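Local coordinates for proteasome assembly chaperone family protein (Pyrococcus furiosus DSM 3638, PDB 3WZ2) that is an archaeal homologue of proteasome-assembly chaperones and probably assists proteasome assembly or activation, at residues 36-41 / 71-76; 58-63 / 85-90. All coordinates share one frame; numbering follows the deposited sequence.

Interaction 1 of 2, residues 36-41 / 71-76; sequences AANFLA and PLRFYG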
loop_
_atom_site.group_PDB
_atom_site.type_symbol
_atom_site.label_atom_id
_atom_site.label_comp_id
_atom_site.label_asym_id
_atom_site.label_seq_id
_atom_site.Cartn_x
_atom_site.Cartn_y
_atom_site.Cartn_z
ATOM N N ALA B 36 33.704 2.086 8.407
ATOM C CA ALA B 36 34.334 2.382 9.687
ATOM C C ALA B 36 33.859 1.414 10.775
ATOM O O ALA B 36 34.641 0.908 11.574
ATOM C CB ALA B 36 34.032 3.809 10.080
ATOM N N ALA B 37 32.559 1.179 10.832
ATOM C CA ALA B 37 31.997 0.402 11.937
ATOM C C ALA B 37 32.338 -1.059 11.819
ATOM O O ALA B 37 32.613 -1.705 12.837
ATOM C CB ALA B 37 30.486 0.587 12.004
ATOM N N ASN B 38 32.306 -1.571 10.600
ATOM C CA ASN B 38 32.752 -2.949 10.337
ATOM C C ASN B 38 34.216 -3.152 10.649
ATOM O O ASN B 38 34.582 -4.106 11.336
ATOM C CB ASN B 38 32.466 -3.361 8.908
ATOM C CG ASN B 38 31.024 -3.816 8.718
ATOM O OD1 ASN B 38 30.688 -4.960 9.026
ATOM N ND2 ASN B 38 30.151 -2.907 8.259
ATOM N N PHE B 39 35.043 -2.196 10.247
ATOM C CA PHE B 39 36.439 -2.246 10.612
ATOM C C PHE B 39 36.614 -2.261 12.113
ATOM O O PHE B 39 37.337 -3.085 12.651
ATOM C CB PHE B 39 37.183 -1.069 10.020
ATOM C CG PHE B 39 38.655 -1.122 10.265
ATOM C CD1 PHE B 39 39.404 -2.167 9.730
ATOM C CD2 PHE B 39 39.291 -0.153 11.001
ATOM C CE1 PHE B 39 40.745 -2.235 9.935
ATOM C CE2 PHE B 39 40.652 -0.226 11.223
ATOM C CZ PHE B 39 41.380 -1.273 10.681
ATOM N N LEU B 40 35.969 -1.345 12.830
ATOM C CA LEU B 40 36.159 -1.331 14.268
ATOM C C LEU B 40 35.713 -2.580 14.961
ATOM O O LEU B 40 36.310 -2.967 15.959
ATOM C CB LEU B 40 35.444 -0.172 14.920
ATOM C CG LEU B 40 36.120 1.172 14.739
ATOM C CD1 LEU B 40 35.115 2.294 14.894
ATOM C CD2 LEU B 40 37.233 1.309 15.755
ATOM N N ALA B 41 34.614 -3.162 14.517
ATOM C CA ALA B 41 34.089 -4.321 15.208
ATOM C C ALA B 41 35.068 -5.487 15.080
ATOM O O ALA B 41 35.275 -6.236 16.029
ATOM C CB ALA B 41 32.753 -4.704 14.629
ATOM N N PRO B 71 21.124 -9.635 9.215
ATOM C CA PRO B 71 21.650 -8.498 8.487
ATOM C C PRO B 71 21.742 -7.225 9.294
ATOM O O PRO B 71 22.514 -6.353 8.911
ATOM C CB PRO B 71 20.658 -8.328 7.317
ATOM C CG PRO B 71 19.420 -8.993 7.763
ATOM C CD PRO B 71 19.825 -10.085 8.702
ATOM N N LEU B 72 20.973 -7.096 10.379
ATOM C CA LEU B 72 21.082 -5.929 11.264
ATOM C C LEU B 72 21.516 -6.391 12.628
ATOM O O LEU B 72 20.783 -7.095 13.302
ATOM C CB LEU B 72 19.745 -5.204 11.378
ATOM C CG LEU B 72 19.542 -4.103 10.370
ATOM C CD1 LEU B 72 19.388 -4.652 8.959
ATOM C CD2 LEU B 72 18.321 -3.282 10.747
ATOM N N ARG B 73 22.748 -6.093 12.984
ATOM C CA ARG B 73 23.347 -6.736 14.125
ATOM C C ARG B 73 24.099 -5.729 14.999
ATOM O O ARG B 73 24.437 -4.637 14.554
ATOM C CB ARG B 73 24.251 -7.936 13.745
ATOM C CG ARG B 73 25.117 -7.719 12.560
ATOM C CD ARG B 73 25.802 -8.997 12.064
ATOM N NE ARG B 73 26.834 -8.560 11.144
ATOM C CZ ARG B 73 26.609 -8.179 9.912
ATOM N NH1 ARG B 73 25.377 -8.224 9.406
ATOM N NH2 ARG B 73 27.619 -7.807 9.152
ATOM N N PHE B 74 24.317 -6.137 16.241
ATOM C CA PHE B 74 25.064 -5.377 17.235
ATOM C C PHE B 74 26.239 -6.195 17.708
ATOM O O PHE B 74 26.087 -7.371 18.058
ATOM C CB PHE B 74 24.173 -5.053 18.426
ATOM C CG PHE B 74 22.960 -4.259 18.050
ATOM C CD1 PHE B 74 23.055 -2.909 17.814
ATOM C CD2 PHE B 74 21.722 -4.879 17.905
ATOM C CE1 PHE B 74 21.941 -2.176 17.452
ATOM C CE2 PHE B 74 20.601 -4.141 17.541
ATOM C CZ PHE B 74 20.719 -2.786 17.296
ATOM N N TYR B 75 27.416 -5.568 17.702
ATOM C CA TYR B 75 28.619 -6.149 18.244
ATOM C C TYR B 75 28.977 -5.453 19.524
ATOM O O TYR B 75 28.635 -4.283 19.726
ATOM C CB TYR B 75 29.755 -6.004 17.242
ATOM C CG TYR B 75 29.592 -6.837 15.999
ATOM C CD1 TYR B 75 29.985 -8.173 15.983
ATOM C CD2 TYR B 75 29.049 -6.311 14.863
ATOM C CE1 TYR B 75 29.839 -8.959 14.862
ATOM C CE2 TYR B 75 28.896 -7.087 13.717
ATOM C CZ TYR B 75 29.289 -8.412 13.737
ATOM O OH TYR B 75 29.138 -9.155 12.606
ATOM N N GLY B 76 29.679 -6.165 20.384
ATOM C CA GLY B 76 29.911 -5.732 21.730
ATOM C C GLY B 76 31.255 -6.165 22.230
ATOM O O GLY B 76 31.705 -7.276 21.953
HETATM O O HOH W 1 30.338 -7.570 10.370
HETATM O O HOH W 2 28.979 -6.079 6.877
#
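Ala41 and Tyr75 make the direct apolar contact between helix 32-43 and strand 72-77: the methyl carbon CB of Ala41 lies 4.0 Å from CD2 of Tyr75 and almost as near to CG, so it rests obliquely against the root of the ring. This is also where the backbones come closest, with the CA atoms of Ala41 and Tyr75 6.5 Å apart. The second meeting, between Asn38 and Arg73, is mediated by water. Their side chains cross at roughly a right angle, and Asn38 OD1 stays 4.2 Å from Arg73 NH2, too far for a direct bond. Water 1 bridges the two groups, donating to Asn38 OD1 at 3.0 Å while accepting from Arg73 NH2 at the same length. It also bonds Tyr75 OH, which ties the phenol to the bridge. Water 2 donates to Asn38 OD1 as well, but its link to Arg73 NH2 is weak.

One shell further out, Arg73 NE donates to Tyr75 OH over 2.8 Å, with an N-H...O angle of 152° and the oxygen only 9° out of the guanidinium plane. NE and NH2 thus hold Tyr75 OH and water 1 at the edge of the guanidinium, which should restrict its rotation. The chain of Arg73 is extended from CG to NE and stands out from the strand, while the Tyr75 side chain leans back along it and brings OH to NE. The remaining nitrogen, NH1, is engaged by Pro70 O and by a salt bridge to Asp86, while Asn38 ND2 is bonded to His34 O one turn back in its helix.

Ala37 on Ile82 and Asn38 on Ile84 continue the packing onto strand 80-85, giving the helix-on-sheet layer of an alpha/beta fold, here in the mixed central sheet of the PAC2 family.

Interaction 2 of 2, residues 58-63 / 85-90; sequences PPMSLI and ADIFLP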
loop_
_atom_site.group_PDB
_atom_site.type_symbol
_atom_site.label_atom_id
_atom_site.label_comp_id
_atom_site.label_asym_id
_atom_site.label_seq_id
_atom_site.Cartn_x
_atom_site.Cartn_y
_atom_site.Cartn_z
ATOM N N PRO B 58 13.960 -8.200 5.158
ATOM C CA PRO B 58 13.752 -9.360 4.298
ATOM C C PRO B 58 14.522 -10.603 4.758
ATOM O O PRO B 58 15.561 -10.477 5.417
ATOM C CB PRO B 58 14.221 -8.899 2.907
ATOM C CG PRO B 58 14.831 -7.573 3.078
ATOM C CD PRO B 58 14.492 -7.040 4.444
ATOM N N PRO B 59 13.971 -11.776 4.497
ATOM C CA PRO B 59 14.514 -13.046 5.029
ATOM C C PRO B 59 15.895 -13.399 4.470
ATOM O O PRO B 59 16.065 -13.441 3.259
ATOM C CB PRO B 59 13.488 -14.089 4.571
ATOM C CG PRO B 59 12.772 -13.470 3.400
ATOM C CD PRO B 59 12.801 -11.993 3.624
ATOM N N MET B 60 16.851 -13.642 5.356
ATOM C CA MET B 60 18.230 -13.992 4.977
ATOM C C MET B 60 19.042 -14.303 6.212
ATOM O O MET B 60 18.734 -13.795 7.285
ATOM C CB MET B 60 18.912 -12.867 4.204
ATOM C CG MET B 60 19.221 -11.668 5.045
ATOM S SD MET B 60 19.668 -10.280 4.022
ATOM C CE MET B 60 21.373 -10.538 3.649
ATOM N N SER B 61 20.086 -15.106 6.048
ATOM C CA SER B 61 21.252 -15.089 6.939
ATOM C C SER B 61 22.498 -14.750 6.173
ATOM O O SER B 61 22.664 -15.185 5.036
ATOM C CB SER B 61 21.447 -16.459 7.594
ATOM O OG SER B 61 20.417 -16.711 8.508
ATOM N N LEU B 62 23.372 -13.979 6.785
ATOM C CA LEU B 62 24.738 -13.817 6.312
ATOM C C LEU B 62 25.608 -14.795 7.032
ATOM O O LEU B 62 25.457 -14.985 8.238
ATOM C CB LEU B 62 25.246 -12.424 6.605
ATOM C CG LEU B 62 24.750 -11.342 5.693
ATOM C CD1 LEU B 62 24.054 -11.884 4.457
ATOM C CD2 LEU B 62 23.877 -10.330 6.401
ATOM N N ILE B 63 26.497 -15.444 6.308
ATOM C CA ILE B 63 27.423 -16.355 6.934
ATOM C C ILE B 63 28.741 -15.617 7.063
ATOM O O ILE B 63 29.285 -15.165 6.072
ATOM C CB ILE B 63 27.625 -17.644 6.132
ATOM C CG1 ILE B 63 26.296 -18.267 5.710
ATOM C CG2 ILE B 63 28.448 -18.629 6.930
ATOM C CD1 ILE B 63 25.354 -18.559 6.843
ATOM N N ALA B 85 24.408 -2.497 9.689
ATOM C CA ALA B 85 23.380 -3.010 8.818
ATOM C C ALA B 85 23.934 -3.314 7.435
ATOM O O ALA B 85 24.584 -2.472 6.837
ATOM C CB ALA B 85 22.242 -1.998 8.701
ATOM N N ASP B 86 23.591 -4.471 6.888
ATOM C CA ASP B 86 23.994 -4.826 5.550
ATOM C C ASP B 86 22.948 -4.566 4.468
ATOM O O ASP B 86 23.212 -4.821 3.307
ATOM C CB ASP B 86 24.470 -6.280 5.531
ATOM C CG ASP B 86 25.862 -6.441 6.187
ATOM O OD1 ASP B 86 26.709 -5.552 6.001
ATOM O OD2 ASP B 86 26.094 -7.426 6.923
ATOM N N ILE B 87 21.808 -3.986 4.829
ATOM C CA ILE B 87 20.775 -3.631 3.861
ATOM C C ILE B 87 20.379 -2.173 4.113
ATOM O O ILE B 87 20.539 -1.665 5.223
ATOM C CB ILE B 87 19.570 -4.589 3.966
ATOM C CG1 ILE B 87 19.107 -4.683 5.398
ATOM C CG2 ILE B 87 20.003 -5.988 3.553
ATOM C CD1 ILE B 87 17.796 -5.417 5.556
ATOM N N PHE B 88 19.918 -1.484 3.083
ATOM C CA PHE B 88 19.571 -0.054 3.223
ATOM C C PHE B 88 18.062 -0.074 3.263
ATOM O O PHE B 88 17.430 -0.527 2.345
ATOM C CB PHE B 88 20.160 0.868 2.099
ATOM C CG PHE B 88 19.834 2.378 2.262
ATOM C CD1 PHE B 88 20.730 3.262 2.887
ATOM C CD2 PHE B 88 18.643 2.922 1.732
ATOM C CE1 PHE B 88 20.433 4.626 3.006
ATOM C CE2 PHE B 88 18.344 4.277 1.860
ATOM C CZ PHE B 88 19.232 5.128 2.504
ATOM N N LEU B 89 17.518 0.382 4.373
ATOM C CA LEU B 89 16.159 0.128 4.743
ATOM C C LEU B 89 15.298 1.333 4.426
ATOM O O LEU B 89 15.791 2.431 4.300
ATOM C CB LEU B 89 16.098 -0.185 6.234
ATOM C CG LEU B 89 16.650 -1.569 6.604
ATOM C CD1 LEU B 89 16.518 -1.810 8.075
ATOM C CD2 LEU B 89 15.922 -2.684 5.844
ATOM N N PRO B 90 13.996 1.125 4.304
ATOM C CA PRO B 90 13.124 2.260 4.021
ATOM C C PRO B 90 12.917 3.172 5.230
ATOM O O PRO B 90 13.125 2.735 6.371
ATOM C CB PRO B 90 11.794 1.601 3.608
ATOM C CG PRO B 90 11.861 0.213 4.151
ATOM C CD PRO B 90 13.316 -0.169 4.155
#
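Pro58 and Ile87 form one end of this contact, and Leu62 and Asp86 the other; in each pair the CA atoms are 9.1 Å apart. The segments therefore run in opposite senses at a spacing too wide for main-chain bonding, and side chains alone bridge it. Segment 58-63 enters strand 60-64 after two prolines, whereas 85-90 leaves the end of strand 80-85 as a loop leading to helix 91-107, with Pro90 at the N-cap position.

Ile87 carries most of the bridge through two branches. Its CD1 meets CD of the Pro58 ring at 3.8 Å, the two side chains reaching tip to tip; CG1 sits between the backbone N and the carbonyl carbon (chi1 51°), and the extended second torsion (chi2 170°) sends CD1 outward to the proline. The other branch, CG2, takes the looser approach of Met60 SD at 4.3 Å. At the far end the side chains of Leu62 and Asp86 cross obliquely, with CD2 of Leu62 lying 3.7 Å from OD2 of Asp86 and a little farther from its CB. That carboxylate oxygen has its polar partner elsewhere, in Arg73.

Strand 60-64 pairs with 67-69 within the chain and also lies at a subunit interface. Residues Met60 to Ile63 pair antiparallel with a strand of the second subunit, Ser61 OG is hydrogen-bonded to Gly161 O of that subunit, and Pro59 packs on its Asn95.

Chemically, then, the contact is apolar packing at Pro58, Met60 and Ile87, with a leucine methyl against a carboxylate oxygen at the other end, modest at 181 Å² of buried surface. That methyl probably keeps some solvent from Asp86 OD2, which would strengthen its attraction to Arg73, while the contact as a whole adds only side-chain packing to the strand pairings of 60-64.

From the N terminus the four segments come in the order 36-41, 58-63, 71-76, 85-90, so the contacts cross: interaction 1 closes a loop of 29 residues that contains 58-63, and interaction 2 closes one of 21 that contains 71-76. Their centres are about 13 Å apart, yet they touch directly. Pro71 touches both segments of interaction 2, its O a probable acceptor for Asp86 N at 3.0 Å and its CA packing on Leu62 CD2 at 3.6 Å, and the salt bridge of Arg73 with Asp86 also joins the contacts. Leu72 touches Leu89. Together they join helix 32-43, the central sheet, the loop leading to helix 91-107, and the small sheet that continues into the second subunit.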